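Local structure of zona pellucida sperm-binding protein 1,Zona pellucida sperm-binding protein 1 (Gallus gallus, 6GF6) at residues 8-13 against 98-103; 20-25 against 62-67; 29-34 against 85-90; 80-85 against 103-108. The protein probably cross-links egg coat filaments through the homodimer of its ZP-N1 domain, the part present in this chain. The protein carries 2 engineered substitutions. All coordinates share one frame; numbering follows the deposited sequence.

Contact 1 (8-13 against 98-103); sequences LQYHYD and ASYEVQ. Engineered in segment 98-103: Q103 (natural residue Asn).
Between the two sheets of the ZP-N sandwich, L8, Y10 and Y12 of 8-13 project onto Y100 and V102 of 98-103. Y100 is the central group. Its phenol oxygen accepts a hydrogen bond from the backbone N of L8 (N to OH 3.3 Å, N-H...O 155°) and also one from L7 N, while L8 CB lies 3.6 Å from Y100 CZ. Y10 holds CG between its own backbone N and carbonyl carbon (chi1 61°) and from there turns a ring edge toward the face of Y100 in an offset edge-to-face pair, centroids 5.9 Å apart. The two strands run within 18° of parallel, their axes 9.4 Å apart, as expected of facing sheets in this Ig-like fold rather than of neighbours within one. A leucine in place of Y100 would probably leave the N-H groups of L7 and L8 without their shared acceptor and the edge of Y10 without an aromatic face. Farther along, V102 CG2 presses on Y10 CE1 at 3.5 Å, and V102 CG1 approaches Y12, whose OH is hydrogen-bonded to T105 N.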
loop_
_atom_site.group_PDB
_atom_site.type_symbol
_atom_site.label_atom_id
_atom_site.label_comp_id
_atom_site.label_asym_id
_atom_site.label_seq_id
_atom_site.Cartn_x
_atom_site.Cartn_y
_atom_site.Cartn_z
ATOM N N LEU B 8 1.486 13.354 -21.265
ATOM C CA LEU B 8 1.384 12.213 -20.361
ATOM C C LEU B 8 -0.048 12.084 -19.856
ATOM O O LEU B 8 -0.650 13.070 -19.423
ATOM C CB LEU B 8 2.358 12.365 -19.189
ATOM C CG LEU B 8 2.347 11.258 -18.125
ATOM C CD1 LEU B 8 2.788 9.915 -18.700
ATOM C CD2 LEU B 8 3.235 11.649 -16.940
ATOM N N GLN B 9 -0.599 10.877 -19.914
ATOM C CA GLN B 9 -1.938 10.628 -19.396
ATOM C C GLN B 9 -1.860 10.223 -17.929
ATOM O O GLN B 9 -1.146 9.276 -17.578
ATOM C CB GLN B 9 -2.635 9.534 -20.206
ATOM C CG GLN B 9 -2.934 9.913 -21.651
ATOM C CD GLN B 9 -3.856 11.113 -21.770
ATOM O OE1 GLN B 9 -5.036 11.038 -21.427
ATOM N NE2 GLN B 9 -3.320 12.228 -22.259
ATOM N N TYR B 10 -2.608 10.928 -17.081
ATOM C CA TYR B 10 -2.656 10.612 -15.662
ATOM C C TYR B 10 -3.941 11.159 -15.056
ATOM O O TYR B 10 -4.596 12.040 -15.619
ATOM C CB TYR B 10 -1.439 11.164 -14.906
ATOM C CG TYR B 10 -1.298 12.667 -14.963
ATOM C CD1 TYR B 10 -2.017 13.485 -14.107
ATOM C CD2 TYR B 10 -0.421 13.267 -15.859
ATOM C CE1 TYR B 10 -1.893 14.860 -14.158
ATOM C CE2 TYR B 10 -0.284 14.644 -15.909
ATOM C CZ TYR B 10 -1.021 15.435 -15.052
ATOM O OH TYR B 10 -0.889 16.806 -15.092
ATOM N N HIS B 11 -4.291 10.608 -13.898
ATOM C CA HIS B 11 -5.425 11.064 -13.109
ATOM C C HIS B 11 -5.235 10.533 -11.696
ATOM O O HIS B 11 -4.421 9.639 -11.459
ATOM C CB HIS B 11 -6.746 10.566 -13.697
ATOM C CG HIS B 11 -6.972 9.105 -13.478
ATOM N ND1 HIS B 11 -6.453 8.137 -14.312
ATOM C CD2 HIS B 11 -7.648 8.442 -12.510
ATOM C CE1 HIS B 11 -6.804 6.943 -13.871
ATOM N NE2 HIS B 11 -7.532 7.099 -12.780
ATOM N N TYR B 12 -6.019 11.066 -10.762
ATOM C CA TYR B 12 -5.965 10.608 -9.380
ATOM C C TYR B 12 -7.368 10.397 -8.820
ATOM O O TYR B 12 -8.354 10.966 -9.298
ATOM C CB TYR B 12 -5.172 11.577 -8.485
ATOM C CG TYR B 12 -5.828 12.906 -8.196
ATOM C CD1 TYR B 12 -5.639 13.995 -9.034
ATOM C CD2 TYR B 12 -6.613 13.081 -7.063
ATOM C CE1 TYR B 12 -6.232 15.215 -8.767
ATOM C CE2 TYR B 12 -7.210 14.301 -6.785
ATOM C CZ TYR B 12 -7.011 15.365 -7.643
ATOM O OH TYR B 12 -7.588 16.585 -7.377
ATOM N N ASP B 13 -7.438 9.531 -7.810
ATOM C CA ASP B 13 -8.683 9.163 -7.155
ATOM C C ASP B 13 -8.606 9.511 -5.675
ATOM O O ASP B 13 -7.571 9.303 -5.030
ATOM C CB ASP B 13 -8.961 7.658 -7.308
ATOM C CG ASP B 13 -9.090 7.228 -8.758
ATOM O OD1 ASP B 13 -9.734 7.958 -9.536
ATOM O OD2 ASP B 13 -8.519 6.179 -9.130
ATOM N N ALA B 98 9.730 15.240 -19.798
ATOM C CA ALA B 98 8.729 16.222 -19.410
ATOM C C ALA B 98 8.542 16.167 -17.905
ATOM O O ALA B 98 8.801 15.145 -17.263
ATOM C CB ALA B 98 7.395 15.981 -20.124
ATOM N N SER B 99 8.082 17.282 -17.350
ATOM C CA SER B 99 7.850 17.395 -15.921
ATOM C C SER B 99 6.459 17.966 -15.683
ATOM O O SER B 99 6.088 18.985 -16.278
ATOM C CB SER B 99 8.913 18.272 -15.268
ATOM O OG SER B 99 8.742 18.306 -13.869
ATOM N N TYR B 100 5.688 17.294 -14.830
ATOM C CA TYR B 100 4.334 17.712 -14.510
ATOM C C TYR B 100 4.186 17.833 -13.001
ATOM O O TYR B 100 4.791 17.079 -12.234
ATOM C CB TYR B 100 3.280 16.732 -15.062
ATOM C CG TYR B 100 3.474 16.351 -16.516
ATOM C CD1 TYR B 100 4.437 15.420 -16.893
ATOM C CD2 TYR B 100 2.697 16.926 -17.515
ATOM C CE1 TYR B 100 4.615 15.070 -18.219
ATOM C CE2 TYR B 100 2.870 16.584 -18.844
ATOM C CZ TYR B 100 3.833 15.657 -19.192
ATOM O OH TYR B 100 4.012 15.313 -20.516
ATOM N N GLU B 101 3.375 18.798 -12.584
ATOM C CA GLU B 101 3.056 19.009 -11.181
ATOM C C GLU B 101 1.560 18.827 -10.997
ATOM O O GLU B 101 0.764 19.341 -11.788
ATOM C CB GLU B 101 3.470 20.400 -10.714
ATOM C CG GLU B 101 3.097 20.681 -9.275
ATOM C CD GLU B 101 3.622 22.014 -8.787
ATOM O OE1 GLU B 101 4.769 22.371 -9.139
ATOM O OE2 GLU B 101 2.879 22.705 -8.055
ATOM N N VAL B 102 1.180 18.102 -9.947
ATOM C CA VAL B 102 -0.217 17.790 -9.676
ATOM C C VAL B 102 -0.504 18.090 -8.217
ATOM O O VAL B 102 0.239 17.653 -7.330
ATOM C CB VAL B 102 -0.545 16.315 -9.977
ATOM C CG1 VAL B 102 -2.037 16.051 -9.799
ATOM C CG2 VAL B 102 -0.104 15.938 -11.371
ATOM N N GLN B 103 -1.609 18.784 -7.969
ATOM C CA GLN B 103 -2.096 19.047 -6.624
ATOM C C GLN B 103 -3.307 18.151 -6.406
ATOM O O GLN B 103 -4.388 18.420 -6.938
ATOM C CB GLN B 103 -2.445 20.524 -6.448
ATOM C CG GLN B 103 -2.622 20.948 -4.997
ATOM C CD GLN B 103 -3.007 22.412 -4.841
ATOM O OE1 GLN B 103 -2.392 23.150 -4.069
ATOM N NE2 GLN B 103 -4.035 22.835 -5.566
#

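Contact 2 (20-25 against 62-67); sequences QLLAYP and GLIFSA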
loop_
_atom_site.group_PDB
_atom_site.type_symbol
_atom_site.label_atom_id
_atom_site.label_comp_id
_atom_site.label_asym_id
_atom_site.label_seq_id
_atom_site.Cartn_x
_atom_site.Cartn_y
_atom_site.Cartn_z
ATOM N N GLN B 20 -4.729 7.968 -4.668
ATOM C CA GLN B 20 -3.797 7.336 -5.589
ATOM C C GLN B 20 -3.720 8.142 -6.877
ATOM O O GLN B 20 -4.728 8.671 -7.349
ATOM C CB GLN B 20 -4.196 5.886 -5.899
ATOM C CG GLN B 20 -5.530 5.736 -6.607
ATOM C CD GLN B 20 -5.746 4.339 -7.150
ATOM O OE1 GLN B 20 -4.961 3.428 -6.884
ATOM N NE2 GLN B 20 -6.812 4.162 -7.921
ATOM N N LEU B 21 -2.514 8.230 -7.434
ATOM C CA LEU B 21 -2.233 8.922 -8.685
ATOM C C LEU B 21 -1.771 7.902 -9.717
ATOM O O LEU B 21 -0.796 7.180 -9.482
ATOM C CB LEU B 21 -1.173 10.002 -8.461
ATOM C CG LEU B 21 -0.658 10.818 -9.641
ATOM C CD1 LEU B 21 -1.776 11.504 -10.371
ATOM C CD2 LEU B 21 0.317 11.846 -9.123
ATOM N N LEU B 22 -2.471 7.830 -10.848
ATOM C CA LEU B 22 -2.175 6.855 -11.890
ATOM C C LEU B 22 -1.649 7.566 -13.130
ATOM O O LEU B 22 -2.242 8.548 -13.587
ATOM C CB LEU B 22 -3.410 6.024 -12.232
ATOM C CG LEU B 22 -4.016 5.248 -11.060
ATOM C CD1 LEU B 22 -4.990 6.113 -10.270
ATOM C CD2 LEU B 22 -4.702 3.993 -11.565
ATOM N N ALA B 23 -0.528 7.077 -13.658
ATOM C CA ALA B 23 0.118 7.651 -14.831
ATOM C C ALA B 23 0.376 6.558 -15.855
ATOM O O ALA B 23 0.701 5.423 -15.495
ATOM C CB ALA B 23 1.445 8.337 -14.461
ATOM N N TYR B 24 0.241 6.911 -17.134
ATOM C CA TYR B 24 0.324 5.949 -18.233
ATOM C C TYR B 24 1.360 6.423 -19.247
ATOM O O TYR B 24 1.019 7.006 -20.285
ATOM C CB TYR B 24 -1.050 5.749 -18.874
ATOM C CG TYR B 24 -2.107 5.308 -17.882
ATOM C CD1 TYR B 24 -2.832 6.242 -17.143
ATOM C CD2 TYR B 24 -2.364 3.964 -17.663
ATOM C CE1 TYR B 24 -3.795 5.844 -16.231
ATOM C CE2 TYR B 24 -3.323 3.555 -16.751
ATOM C CZ TYR B 24 -4.034 4.499 -16.039
ATOM O OH TYR B 24 -4.987 4.093 -15.132
ATOM N N PRO B 25 2.639 6.175 -18.984
ATOM C CA PRO B 25 3.683 6.582 -19.934
ATOM C C PRO B 25 3.681 5.716 -21.189
ATOM O O PRO B 25 3.288 4.547 -21.182
ATOM C CB PRO B 25 4.976 6.412 -19.132
ATOM C CG PRO B 25 4.659 5.367 -18.134
ATOM C CD PRO B 25 3.205 5.532 -17.787
ATOM N N GLY B 62 0.796 0.511 -16.088
ATOM C CA GLY B 62 0.669 1.840 -15.523
ATOM C C GLY B 62 1.311 1.932 -14.150
ATOM O O GLY B 62 1.442 0.946 -13.427
ATOM N N LEU B 63 1.722 3.144 -13.792
ATOM C CA LEU B 63 2.394 3.400 -12.525
ATOM C C LEU B 63 1.438 4.064 -11.544
ATOM O O LEU B 63 0.634 4.922 -11.922
ATOM C CB LEU B 63 3.635 4.265 -12.741
ATOM C CG LEU B 63 4.620 3.647 -13.748
ATOM C CD1 LEU B 63 5.732 4.608 -14.125
ATOM C CD2 LEU B 63 5.205 2.358 -13.199
ATOM N N ILE B 64 1.502 3.623 -10.291
ATOM C CA ILE B 64 0.537 3.988 -9.262
ATOM C C ILE B 64 1.302 4.576 -8.088
ATOM O O ILE B 64 2.172 3.910 -7.515
ATOM C CB ILE B 64 -0.293 2.775 -8.815
ATOM C CG1 ILE B 64 -0.997 2.128 -10.017
ATOM C CG2 ILE B 64 -1.311 3.190 -7.768
ATOM C CD1 ILE B 64 -1.599 0.764 -9.717
ATOM N N PHE B 65 0.953 5.800 -7.705
ATOM C CA PHE B 65 1.440 6.419 -6.480
ATOM C C PHE B 65 0.290 6.442 -5.480
ATOM O O PHE B 65 -0.779 6.983 -5.782
ATOM C CB PHE B 65 1.935 7.840 -6.729
ATOM C CG PHE B 65 2.251 8.592 -5.465
ATOM C CD1 PHE B 65 3.285 8.176 -4.636
ATOM C CD2 PHE B 65 1.465 9.660 -5.060
ATOM C CE1 PHE B 65 3.573 8.860 -3.467
ATOM C CE2 PHE B 65 1.742 10.342 -3.883
ATOM C CZ PHE B 65 2.789 9.937 -3.084
ATOM N N SER B 66 0.493 5.814 -4.321
ATOM C CA SER B 66 -0.504 5.725 -3.258
ATOM C C SER B 66 -0.064 6.544 -2.049
ATOM O O SER B 66 1.117 6.525 -1.681
ATOM C CB SER B 66 -0.709 4.270 -2.836
ATOM O OG SER B 66 -1.026 3.460 -3.959
ATOM N N ALA B 67 -1.005 7.278 -1.443
ATOM C CA ALA B 67 -0.711 8.122 -0.287
ATOM C C ALA B 67 -1.859 8.094 0.717
ATOM O O ALA B 67 -3.000 8.402 0.361
ATOM C CB ALA B 67 -0.444 9.562 -0.731
HETATM O O HOH W 1 -3.296 2.374 -4.906
#
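Q20 CB, at the start of the pairing between 20-25 and 62-67, lies 3.6 Å from the carbonyl oxygen of F65. With chi1 at 63°, CG is tucked between the backbone N and the carbonyl carbon, and the chain then runs extended, side by side with I64. At the tip, OE1 comes within 3.8 Å of I64 CG2 and accepts a hydrogen bond from a water at 2.8 Å. The same water accepts from S66 OG at 2.7 Å, so it bridges the two strands. The other amide atom, NE2, is bound to D13 OD2 on the next strand. Beneath these side chains runs a regular antiparallel pairing within the four-stranded sheet of the sandwich: L21 with F65 and A23 with L63 are hydrogen-bonded pairs, whereas Q20 with S66 and L22 with I64 are non-hydrogen-bonded. The shortest of the bonds joins L21 N to F65 O at 2.7 Å. L21, A23, L63 and F65 share the face turned to the other sheet, and L21 CB reaches the edge of the F65 ring. On the reverse face, Q20, I64 and S66 pack against F39, T41 and F43 of the second subunit.

Contact 3 (29-34 against 85-90); sequences RTVHFK and VQLEEM
CG of R29 stands anti to its own carbonyl carbon (chi1 -58°) and the chain runs extended to NE, which carries the guanidinium to the end of E89. NH1 binds E89 OE1 at 2.9 Å in a nearly straight salt bridge (169°); the oxygen lies in the guanidinium plane but is met from above the carboxylate plane. Bent at chi3 (59°), M90 places SD over one face of the H32 imidazole, 3.5 Å from its centroid. K34 crosses E88 at about a right angle, CE 3.3 Å from OE1. Six backbone hydrogen bonds join these antiparallel strands, and on the buried face F33 CE2 touches L87 CD2 at 3.9 Å. K34 NZ is bridged to E44, and E88 OE2 to R42. The salt bridge with R29 probably offsets the charge of the buried E89, whose OE2 has a further weak hydrogen bond to Y100 OH; H32 and E88, and K34 and E88, are paired at separate zinc sites in another structure, consistent with their common face.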
loop_
_atom_site.group_PDB
_atom_site.type_symbol
_atom_site.label_atom_id
_atom_site.label_comp_id
_atom_site.label_asym_id
_atom_site.label_seq_id
_atom_site.Cartn_x
_atom_site.Cartn_y
_atom_site.Cartn_z
ATOM N N ARG B 29 9.027 4.780 -22.209
ATOM C CA ARG B 29 9.211 5.795 -21.185
ATOM C C ARG B 29 8.780 5.265 -19.819
ATOM O O ARG B 29 8.103 4.241 -19.706
ATOM C CB ARG B 29 8.446 7.067 -21.537
ATOM C CG ARG B 29 8.866 7.650 -22.866
ATOM C CD ARG B 29 8.215 8.990 -23.128
ATOM N NE ARG B 29 8.809 9.647 -24.285
ATOM C CZ ARG B 29 8.556 10.899 -24.648
ATOM N NH1 ARG B 29 7.720 11.643 -23.939
ATOM N NH2 ARG B 29 9.147 11.411 -25.719
ATOM N N THR B 30 9.213 5.962 -18.775
ATOM C CA THR B 30 8.746 5.692 -17.425
ATOM C C THR B 30 8.438 7.021 -16.752
ATOM O O THR B 30 8.611 8.095 -17.334
ATOM C CB THR B 30 9.755 4.868 -16.620
ATOM O OG1 THR B 30 9.153 4.479 -15.377
ATOM C CG2 THR B 30 11.019 5.661 -16.346
ATOM N N VAL B 31 7.965 6.943 -15.513
ATOM C CA VAL B 31 7.595 8.115 -14.732
ATOM C C VAL B 31 8.245 7.969 -13.366
ATOM O O VAL B 31 8.238 6.879 -12.785
ATOM C CB VAL B 31 6.064 8.269 -14.606
ATOM C CG1 VAL B 31 5.692 9.452 -13.726
ATOM C CG2 VAL B 31 5.433 8.427 -15.974
ATOM N N HIS B 32 8.881 9.035 -12.898
ATOM C CA HIS B 32 9.393 9.106 -11.541
ATOM C C HIS B 32 8.550 10.090 -10.744
ATOM O O HIS B 32 8.200 11.167 -11.242
ATOM C CB HIS B 32 10.866 9.523 -11.533
ATOM C CG HIS B 32 11.794 8.436 -11.971
ATOM N ND1 HIS B 32 13.164 8.576 -11.962
ATOM C CD2 HIS B 32 11.546 7.183 -12.420
ATOM C CE1 HIS B 32 13.719 7.458 -12.393
ATOM N NE2 HIS B 32 12.759 6.597 -12.677
ATOM N N PHE B 33 8.214 9.703 -9.517
ATOM C CA PHE B 33 7.357 10.486 -8.640
ATOM C C PHE B 33 8.183 11.100 -7.518
ATOM O O PHE B 33 9.076 10.451 -6.965
ATOM C CB PHE B 33 6.243 9.620 -8.038
ATOM C CG PHE B 33 5.301 9.036 -9.055
ATOM C CD1 PHE B 33 5.609 7.854 -9.709
ATOM C CD2 PHE B 33 4.097 9.660 -9.343
ATOM C CE1 PHE B 33 4.739 7.310 -10.639
ATOM C CE2 PHE B 33 3.223 9.121 -10.272
ATOM C CZ PHE B 33 3.546 7.945 -10.920
ATOM N N LYS B 34 7.879 12.354 -7.187
ATOM C CA LYS B 34 8.482 13.029 -6.046
ATOM C C LYS B 34 7.411 13.817 -5.309
ATOM O O LYS B 34 6.567 14.466 -5.934
ATOM C CB LYS B 34 9.618 13.973 -6.464
ATOM C CG LYS B 34 10.877 13.285 -6.968
ATOM C CD LYS B 34 10.859 13.128 -8.480
ATOM C CE LYS B 34 12.232 12.748 -9.014
ATOM N NZ LYS B 34 12.687 11.426 -8.500
ATOM N N VAL B 85 2.564 16.580 -5.943
ATOM C CA VAL B 85 3.463 15.556 -6.454
ATOM C C VAL B 85 3.998 16.024 -7.795
ATOM O O VAL B 85 3.267 16.626 -8.586
ATOM C CB VAL B 85 2.757 14.192 -6.608
ATOM C CG1 VAL B 85 3.714 13.152 -7.177
ATOM C CG2 VAL B 85 2.201 13.722 -5.273
ATOM N N GLN B 86 5.271 15.746 -8.051
ATOM C CA GLN B 86 5.885 16.002 -9.345
ATOM C C GLN B 86 6.057 14.685 -10.085
ATOM O O GLN B 86 6.528 13.701 -9.506
ATOM C CB GLN B 86 7.236 16.702 -9.186
ATOM C CG GLN B 86 7.870 17.113 -10.506
ATOM C CD GLN B 86 9.259 17.686 -10.333
ATOM O OE1 GLN B 86 9.851 17.593 -9.260
ATOM N NE2 GLN B 86 9.792 18.273 -11.396
ATOM N N LEU B 87 5.644 14.663 -11.349
ATOM C CA LEU B 87 5.849 13.526 -12.236
ATOM C C LEU B 87 6.926 13.892 -13.238
ATOM O O LEU B 87 6.806 14.905 -13.936
ATOM C CB LEU B 87 4.567 13.144 -12.972
ATOM C CG LEU B 87 3.391 12.683 -12.125
ATOM C CD1 LEU B 87 2.677 13.880 -11.564
ATOM C CD2 LEU B 87 2.442 11.847 -12.967
ATOM N N GLU B 88 7.969 13.079 -13.304
ATOM C CA GLU B 88 9.051 13.279 -14.257
ATOM C C GLU B 88 8.966 12.162 -15.283
ATOM O O GLU B 88 9.284 11.007 -14.980
ATOM C CB GLU B 88 10.405 13.293 -13.561
ATOM C CG GLU B 88 10.610 14.512 -12.689
ATOM C CD GLU B 88 12.040 14.675 -12.232
ATOM O OE1 GLU B 88 12.781 13.667 -12.185
ATOM O OE2 GLU B 88 12.416 15.820 -11.909
ATOM N N GLU B 89 8.505 12.497 -16.478
ATOM C CA GLU B 89 8.507 11.534 -17.568
ATOM C C GLU B 89 9.928 11.367 -18.073
ATOM O O GLU B 89 10.610 12.353 -18.365
ATOM C CB GLU B 89 7.581 11.995 -18.693
ATOM C CG GLU B 89 7.410 10.967 -19.800
ATOM C CD GLU B 89 6.464 11.425 -20.895
ATOM O OE1 GLU B 89 6.139 10.604 -21.777
ATOM O OE2 GLU B 89 6.058 12.606 -20.885
ATOM N N MET B 90 10.396 10.127 -18.143
ATOM C CA MET B 90 11.800 9.882 -18.416
ATOM C C MET B 90 11.972 8.882 -19.546
ATOM O O MET B 90 11.246 7.888 -19.637
ATOM C CB MET B 90 12.526 9.397 -17.163
ATOM C CG MET B 90 12.720 10.509 -16.147
ATOM S SD MET B 90 13.602 9.978 -14.688
ATOM C CE MET B 90 15.146 9.394 -15.388
#

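Contact 4 (80-85 against 103-108); sequences RYVLRV and QMTCPR. Engineered in segment 103-108: Q103 (natural residue Asn).
Y81 and R108 meet with the tyrosine ring flat beneath the arginine's aliphatic chain: CG of R108 lies 4.0 Å from the ring centroid in a CH-pi contact. The guanidinium stands steeply to the ring, planes 79° apart, with Y81 CE1 at its edge, while Y81 CD2 approaches P107 O at 3.7 Å. The ring also stacks with Y69, and an alanine at Y81 would probably leave both the R108 chain and the Y69 ring without their aromatic partner. R80 takes the other face of the strand pair. Its CB sits 3.2 Å from C106 O, and a bend at chi3 (-64°) lays the guanidinium over T105, whose CG2 stands 3.3 Å above the plane at its centre. Both strands belong to the long beta hairpin of 80-90 and 96-107, in which Y81 with C106 and L83 with M104 are hydrogen-bonded pairs; the shortest bond, M104 N to L83 O, measures 2.8 Å. M104 points into the sandwich alongside L83, with CB 3.5 Å from L83 O and SD 4.2 Å from V85 CG2, and it also rests on M19 and L21 of the opposite sheet. CG of the engineered Q103 touches both V82 CG1, 3.4 Å away, and R84 CG. On the same face as M104, C106 is tied to C14 by a disulfide that joins the two sheets.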
loop_
_atom_site.group_PDB
_atom_site.type_symbol
_atom_site.label_atom_id
_atom_site.label_comp_id
_atom_site.label_asym_id
_atom_site.label_seq_id
_atom_site.Cartn_x
_atom_site.Cartn_y
_atom_site.Cartn_z
ATOM N N ARG B 80 -9.671 20.483 3.349
ATOM C CA ARG B 80 -9.411 19.411 2.402
ATOM C C ARG B 80 -7.955 18.980 2.521
ATOM O O ARG B 80 -7.091 19.768 2.908
ATOM C CB ARG B 80 -9.734 19.841 0.964
ATOM C CG ARG B 80 -11.210 20.139 0.729
ATOM C CD ARG B 80 -11.498 20.456 -0.728
ATOM N NE ARG B 80 -10.818 21.670 -1.175
ATOM C CZ ARG B 80 -10.845 22.126 -2.425
ATOM N NH1 ARG B 80 -10.195 23.240 -2.742
ATOM N NH2 ARG B 80 -11.519 21.470 -3.362
ATOM N N TYR B 81 -7.702 17.704 2.230
ATOM C CA TYR B 81 -6.338 17.192 2.160
ATOM C C TYR B 81 -5.703 17.596 0.840
ATOM O O TYR B 81 -6.330 17.484 -0.217
ATOM C CB TYR B 81 -6.311 15.671 2.276
ATOM C CG TYR B 81 -6.847 15.115 3.567
ATOM C CD1 TYR B 81 -6.147 15.268 4.753
ATOM C CD2 TYR B 81 -8.052 14.421 3.601
ATOM C CE1 TYR B 81 -6.633 14.752 5.936
ATOM C CE2 TYR B 81 -8.538 13.906 4.778
ATOM C CZ TYR B 81 -7.824 14.075 5.940
ATOM O OH TYR B 81 -8.304 13.564 7.117
ATOM N N VAL B 82 -4.461 18.069 0.902
ATOM C CA VAL B 82 -3.734 18.508 -0.283
ATOM C C VAL B 82 -2.345 17.881 -0.273
ATOM O O VAL B 82 -1.604 18.006 0.710
ATOM C CB VAL B 82 -3.640 20.042 -0.356
ATOM C CG1 VAL B 82 -2.894 20.470 -1.619
ATOM C CG2 VAL B 82 -5.038 20.647 -0.327
ATOM N N LEU B 83 -1.986 17.234 -1.379
ATOM C CA LEU B 83 -0.660 16.661 -1.564
ATOM C C LEU B 83 -0.195 17.012 -2.964
ATOM O O LEU B 83 -0.883 16.706 -3.944
ATOM C CB LEU B 83 -0.672 15.143 -1.376
ATOM C CG LEU B 83 0.687 14.449 -1.513
ATOM C CD1 LEU B 83 1.636 14.876 -0.411
ATOM C CD2 LEU B 83 0.524 12.952 -1.499
ATOM N N ARG B 84 0.966 17.649 -3.049
ATOM C CA ARG B 84 1.552 18.056 -4.316
ATOM C C ARG B 84 2.639 17.068 -4.709
ATOM O O ARG B 84 3.506 16.732 -3.895
ATOM C CB ARG B 84 2.115 19.474 -4.221
ATOM C CG ARG B 84 1.029 20.538 -4.115
ATOM C CD ARG B 84 1.574 21.954 -3.973
ATOM N NE ARG B 84 2.577 22.289 -4.988
ATOM C CZ ARG B 84 3.853 22.576 -4.738
ATOM N NH1 ARG B 84 4.329 22.583 -3.495
ATOM N NH2 ARG B 84 4.666 22.866 -5.743
ATOM N N VAL B 85 2.564 16.580 -5.943
ATOM C CA VAL B 85 3.463 15.556 -6.454
ATOM C C VAL B 85 3.998 16.024 -7.795
ATOM O O VAL B 85 3.267 16.626 -8.586
ATOM C CB VAL B 85 2.757 14.192 -6.608
ATOM C CG1 VAL B 85 3.714 13.152 -7.177
ATOM C CG2 VAL B 85 2.201 13.722 -5.273
ATOM N N GLN B 103 -1.609 18.784 -7.969
ATOM C CA GLN B 103 -2.096 19.047 -6.624
ATOM C C GLN B 103 -3.307 18.151 -6.406
ATOM O O GLN B 103 -4.388 18.420 -6.938
ATOM C CB GLN B 103 -2.445 20.524 -6.448
ATOM C CG GLN B 103 -2.622 20.948 -4.997
ATOM C CD GLN B 103 -3.007 22.412 -4.841
ATOM O OE1 GLN B 103 -2.392 23.150 -4.069
ATOM N NE2 GLN B 103 -4.035 22.835 -5.566
ATOM N N MET B 104 -3.126 17.091 -5.629
ATOM C CA MET B 104 -4.215 16.180 -5.319
ATOM C C MET B 104 -5.017 16.772 -4.169
ATOM O O MET B 104 -4.504 16.923 -3.053
ATOM C CB MET B 104 -3.674 14.792 -4.981
ATOM C CG MET B 104 -2.884 14.152 -6.122
ATOM S SD MET B 104 -1.849 12.753 -5.623
ATOM C CE MET B 104 -3.055 11.463 -5.381
ATOM N N THR B 105 -6.272 17.111 -4.446
ATOM C CA THR B 105 -7.164 17.738 -3.482
ATOM C C THR B 105 -8.316 16.782 -3.214
ATOM O O THR B 105 -9.012 16.364 -4.144
ATOM C CB THR B 105 -7.673 19.081 -4.009
ATOM O OG1 THR B 105 -6.558 19.928 -4.310
ATOM C CG2 THR B 105 -8.547 19.769 -2.983
ATOM N N CYS B 106 -8.491 16.414 -1.950
ATOM C CA CYS B 106 -9.493 15.431 -1.581
ATOM C C CYS B 106 -10.280 15.941 -0.384
ATOM O O CYS B 106 -9.734 16.661 0.460
ATOM C CB CYS B 106 -8.858 14.070 -1.258
ATOM S SG CYS B 106 -8.125 13.269 -2.715
ATOM N N PRO B 107 -11.571 15.633 -0.311
ATOM C CA PRO B 107 -12.393 16.203 0.757
ATOM C C PRO B 107 -11.974 15.689 2.122
ATOM O O PRO B 107 -11.487 14.567 2.272
ATOM C CB PRO B 107 -13.809 15.744 0.393
ATOM C CG PRO B 107 -13.610 14.508 -0.396
ATOM C CD PRO B 107 -12.336 14.701 -1.157
ATOM N N ARG B 108 -12.179 16.534 3.122
ATOM C CA ARG B 108 -11.911 16.210 4.511
ATOM C C ARG B 108 -13.160 16.494 5.338
ATOM O O ARG B 108 -13.899 17.433 5.038
ATOM C CB ARG B 108 -10.728 17.042 5.030
ATOM C CG ARG B 108 -10.289 16.763 6.451
ATOM C CD ARG B 108 -9.095 17.637 6.808
ATOM N NE ARG B 108 -8.550 17.331 8.129
ATOM C CZ ARG B 108 -8.891 17.956 9.253
ATOM N NH1 ARG B 108 -9.782 18.945 9.242
ATOM N NH2 ARG B 108 -8.335 17.591 10.399
#

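Contacts 3 and 4 lie at the two ends of strand 80-90, their centres about 19 Å apart, and share V85; contact 2 belongs to the facing sheet, and contact 1 bridges the two. Contacts 1 and 2 meet along neighbouring strands, where H11 O and L22 N are 2.7 Å apart. Contact 1 joins contact 3 through S99 OG and Q86 NE2, also 2.7 Å apart, and contact 4 through the salt bridge of E101 and R84. F65 of contact 2 fills the interior, its CE2 3.7 Å from V85 CG2. Of the zinc ligands seen in another structure, H11 and D13 lie in contact 1 and H32, K34 and E88 in contact 3; no metal is bound to this chain.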